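Local atomic coordinates of 2-dehydro-3-deoxyphosphogluconate aldolase (PDB entry 3NZR), a protein that is an aldolase-family protein of the TIM-barrel clan, with two copies in its assembly. Residues P47-D50 and T51-D55; V144-E147 and T148-M152. One frame throughout, in Å; residues are numbered along the deposited sequence.

Interaction 1 of 2, residues P47-D50 and T51-D55; sequences PDVD and TAVED
Asp48 is the N-cap of helix 49-61, and its side chain accepts from Thr51. Two bonds end on one carboxylate oxygen, OD1 of Asp48. The capping bond comes from Thr51 N, which lies 3.0 Å from Asp48 OD1 and arrives nearly along the C-O axis. Thr51 OG1 adds a side-chain bond to Asp48 OD1 over 2.6 Å. It reaches the syn side of the oxygen but lies 27° out of the carboxylate plane. The two bonds together limit the rotation of the carboxylate. With chi1 57°, CG of Asp48 stands between its own N and carbonyl carbon, which turns OD1 toward Thr51. That brings the carboxylate to the amide end of the helix, where the helix dipole would be expected to suit a negative charge.

The other branch of Thr51, the CG2 methyl, is anti to the backbone N and touches CD and CG of the Pro47 ring, with CD of Pro47 3.6 Å from CG2 of Thr51. The two side chains cross at about a right angle. Beneath the cap the regular helical ladder starts. Ala52 N donates to Asp48 O, Val53 N to Val49 O and Glu54 N to Asp50 O. Val49 and Val53 lie side by side, pointing the same way. Their methyls meet at 3.9 Å, CG1 of Val49 against CG2 of Val53.

Farther out, Val49, Ala52 and Val53 face helix 79-89. Helix 49-61 is the crossover of the beta-alpha-beta unit made with strands 37-42 and 67-70. Tyr46 packs on Thr51 and Ala52, and its OH is hydrogen-bonded to Asp55 OD2.

Interaction 2 of 2, residues V144-E147 and T148-M152; sequences VPVE and TAIAM
Pro145 and Ala149 are joined by the first full turn of helix 146-155. Ala149 N donates to Pro145 O at 2.9 Å. Thr148 N adds a weak bond to the same oxygen, bent to 126°. The next rungs run from Ile150 N to Val146 O and from Ala151 N to Glu147 O.

The packed side is apolar. Val144 CG2 rests 3.9 Å from Ala149 CB, placed there by a chi1 of -54° that sets CG2 between the backbone N and the carbonyl carbon. Val128 of strand 127-129 lies against Val144, Val146 and Ala149. Val146 and Ile150 meet less closely, CG2 of Val146 being 4.2 Å from CD1 of Ile150, and helix 172-184 covers both.

Thr148 OG1 passes beside the Pro145 ring and is hydrogen-bonded to Glu140 O of the second subunit. The looser side is that of Glu147, which is partly exposed; its chain bends at chi2 (87°) and touches Lys185.

Strand 143-145 pairs with strand 127-129 and runs straight into the helix. This is a strand-to-helix junction with proline at the N-cap, set at the subunit interface.

In the fold
Interactions 1 and 2 are two helix N-termini on separate parts of the same chain. Their centres are 34 Å apart, and their nearest atoms are about 24 Å apart, so they do not touch. Both lie well off the middle of the chain, with centres 21 Å and 18 Å from its centre. Interaction 1 comes first in the sequence and sits at the surface, on the helix linking neighbouring strands of the parallel sheet. Interaction 2 is buried and begins on the second strand of a short antiparallel pair. The starts differ in chemistry: a side-chain carboxylate caps one, whereas a proline holds the N-cap position of the other. Of the two, 144-152 alone meets the second subunit.

Interaction 1 of 2, residues P47-D50 and T51-D55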
loop_
_atom_site.group_PDB
_atom_site.type_symbol
_atom_site.label_atom_id
_atom_site.label_comp_id
_atom_site.label_asym_id
_atom_site.label_seq_id
_atom_site.Cartn_x
_atom_site.Cartn_y
_atom_site.Cartn_z
ATOM N N PRO A 47 -24.397 1.489 -8.629
ATOM C CA PRO A 47 -24.045 2.707 -9.340
ATOM C C PRO A 47 -23.163 3.692 -8.612
ATOM O O PRO A 47 -22.457 4.448 -9.233
ATOM C CB PRO A 47 -25.400 3.362 -9.515
ATOM C CG PRO A 47 -26.141 2.898 -8.470
ATOM C CD PRO A 47 -25.771 1.550 -8.169
ATOM N N ASP A 48 -23.240 3.710 -7.301
ATOM C CA ASP A 48 -22.402 4.582 -6.513
ATOM C C ASP A 48 -22.226 4.086 -5.084
ATOM O O ASP A 48 -22.878 3.156 -4.690
ATOM C CB ASP A 48 -22.903 6.020 -6.540
ATOM C CG ASP A 48 -24.300 6.164 -6.080
ATOM O OD1 ASP A 48 -24.746 5.436 -5.241
ATOM O OD2 ASP A 48 -24.987 7.043 -6.567
ATOM N N VAL A 49 -21.382 4.765 -4.322
ATOM C CA VAL A 49 -21.025 4.346 -2.971
ATOM C C VAL A 49 -22.263 4.304 -2.086
ATOM O O VAL A 49 -22.453 3.336 -1.373
ATOM C CB VAL A 49 -19.967 5.274 -2.337
ATOM C CG1 VAL A 49 -19.865 5.093 -0.844
ATOM C CG2 VAL A 49 -18.633 5.062 -3.020
ATOM N N ASP A 50 -23.087 5.349 -2.138
ATOM C CA ASP A 50 -24.195 5.459 -1.206
ATOM C C ASP A 50 -25.273 4.413 -1.438
ATOM O O ASP A 50 -25.829 3.877 -0.503
ATOM C CB ASP A 50 -24.806 6.866 -1.302
ATOM C CG ASP A 50 -23.839 7.956 -0.805
ATOM O OD1 ASP A 50 -22.922 7.649 0.035
ATOM O OD2 ASP A 50 -24.003 9.127 -1.249
ATOM N N THR A 51 -25.544 4.139 -2.698
ATOM C CA THR A 51 -26.482 3.097 -3.097
ATOM C C THR A 51 -26.018 1.715 -2.628
ATOM O O THR A 51 -26.802 0.922 -2.118
ATOM C CB THR A 51 -26.657 3.156 -4.638
ATOM O OG1 THR A 51 -27.126 4.485 -5.004
ATOM C CG2 THR A 51 -27.656 2.098 -5.171
ATOM N N ALA A 52 -24.723 1.439 -2.771
ATOM C CA ALA A 52 -24.141 0.160 -2.262
ATOM C C ALA A 52 -24.167 0.121 -0.695
ATOM O O ALA A 52 -24.504 -0.877 -0.085
ATOM C CB ALA A 52 -22.741 0.012 -2.780
ATOM N N VAL A 53 -23.870 1.234 -0.046
ATOM C CA VAL A 53 -23.828 1.224 1.398
ATOM C C VAL A 53 -25.227 0.913 1.974
ATOM O O VAL A 53 -25.349 0.116 2.918
ATOM C CB VAL A 53 -23.274 2.530 1.941
ATOM C CG1 VAL A 53 -23.524 2.653 3.445
ATOM C CG2 VAL A 53 -21.767 2.692 1.588
ATOM N N GLU A 54 -26.259 1.535 1.416
ATOM C CA GLU A 54 -27.667 1.300 1.872
ATOM C C GLU A 54 -28.104 -0.141 1.708
ATOM O O GLU A 54 -28.700 -0.736 2.599
ATOM C CB GLU A 54 -28.643 2.226 1.114
ATOM C CG GLU A 54 -28.535 3.691 1.557
ATOM C CD GLU A 54 -29.579 4.633 0.876
ATOM O OE1 GLU A 54 -30.578 4.105 0.288
ATOM O OE2 GLU A 54 -29.403 5.894 0.942
ATOM N N ASP A 55 -27.778 -0.727 0.560
ATOM C CA ASP A 55 -28.131 -2.139 0.330
ATOM C C ASP A 55 -27.314 -3.023 1.257
ATOM O O ASP A 55 -27.855 -3.886 1.956
ATOM C CB ASP A 55 -27.901 -2.569 -1.129
ATOM C CG ASP A 55 -28.939 -3.573 -1.625
ATOM O OD1 ASP A 55 -30.108 -3.523 -1.145
ATOM O OD2 ASP A 55 -28.612 -4.395 -2.509
#

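Interaction 2 of 2, residues V144-E147 and T148-M152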
loop_
_atom_site.group_PDB
_atom_site.type_symbol
_atom_site.label_atom_id
_atom_site.label_comp_id
_atom_site.label_asym_id
_atom_site.label_seq_id
_atom_site.Cartn_x
_atom_site.Cartn_y
_atom_site.Cartn_z
ATOM N N VAL A 144 7.278 -11.399 -7.351
ATOM C CA VAL A 144 8.120 -11.310 -6.186
ATOM C C VAL A 144 8.021 -12.560 -5.337
ATOM O O VAL A 144 7.090 -13.389 -5.478
ATOM C CB VAL A 144 7.678 -10.101 -5.313
ATOM C CG1 VAL A 144 7.654 -8.858 -6.129
ATOM C CG2 VAL A 144 6.296 -10.407 -4.702
ATOM N N PRO A 145 8.954 -12.695 -4.402
ATOM C CA PRO A 145 8.927 -13.879 -3.581
ATOM C C PRO A 145 7.670 -13.889 -2.694
ATOM O O PRO A 145 7.293 -12.825 -2.155
ATOM C CB PRO A 145 10.191 -13.713 -2.722
ATOM C CG PRO A 145 11.058 -12.912 -3.472
ATOM C CD PRO A 145 10.183 -11.902 -4.161
ATOM N N VAL A 146 7.030 -15.042 -2.546
ATOM C CA VAL A 146 5.786 -15.112 -1.787
ATOM C C VAL A 146 6.007 -14.627 -0.332
ATOM O O VAL A 146 5.171 -13.884 0.256
ATOM C CB VAL A 146 5.088 -16.546 -1.860
ATOM C CG1 VAL A 146 5.882 -17.598 -1.235
ATOM C CG2 VAL A 146 3.677 -16.463 -1.193
ATOM N N GLU A 147 7.159 -14.986 0.228
ATOM C CA GLU A 147 7.482 -14.509 1.573
ATOM C C GLU A 147 7.437 -13.000 1.666
ATOM O O GLU A 147 6.936 -12.445 2.653
ATOM C CB GLU A 147 8.861 -15.043 2.027
ATOM C CG GLU A 147 8.958 -16.622 2.046
ATOM C CD GLU A 147 9.385 -17.310 0.680
ATOM O OE1 GLU A 147 9.406 -16.646 -0.403
ATOM O OE2 GLU A 147 9.691 -18.557 0.706
ATOM N N THR A 148 7.959 -12.313 0.653
ATOM C CA THR A 148 8.058 -10.859 0.738
ATOM C C THR A 148 6.720 -10.252 0.461
ATOM O O THR A 148 6.346 -9.219 1.002
ATOM C CB THR A 148 9.049 -10.401 -0.241
ATOM O OG1 THR A 148 10.231 -11.145 0.035
ATOM C CG2 THR A 148 9.359 -8.966 -0.145
ATOM N N ALA A 149 5.965 -10.858 -0.420
ATOM C CA ALA A 149 4.554 -10.371 -0.629
ATOM C C ALA A 149 3.720 -10.431 0.663
ATOM O O ALA A 149 2.952 -9.543 0.936
ATOM C CB ALA A 149 3.872 -11.231 -1.747
ATOM N N ILE A 150 3.849 -11.502 1.429
ATOM C CA ILE A 150 3.152 -11.612 2.703
ATOM C C ILE A 150 3.679 -10.509 3.696
ATOM O O ILE A 150 2.910 -9.865 4.429
ATOM C CB ILE A 150 3.352 -12.977 3.286
ATOM C CG1 ILE A 150 2.548 -14.032 2.499
ATOM C CG2 ILE A 150 2.944 -13.051 4.742
ATOM C CD1 ILE A 150 2.981 -15.415 2.830
ATOM N N ALA A 151 4.994 -10.280 3.701
ATOM C CA ALA A 151 5.582 -9.291 4.583
ATOM C C ALA A 151 5.073 -7.900 4.229
ATOM O O ALA A 151 4.733 -7.113 5.095
ATOM C CB ALA A 151 7.085 -9.380 4.595
HETATM N N MSE A 152 4.916 -7.641 2.953
HETATM C CA MSE A 152 4.413 -6.339 2.483
HETATM C C MSE A 152 2.934 -6.197 2.800
HETATM O O MSE A 152 2.486 -5.155 3.209
HETATM C CB MSE A 152 4.682 -6.223 0.981
HETATM C CG MSE A 152 6.076 -5.906 0.631
HETATM SE SE MSE A 152 6.423 -5.942 -1.311
HETATM C CE MSE A 152 5.884 -4.063 -1.654
#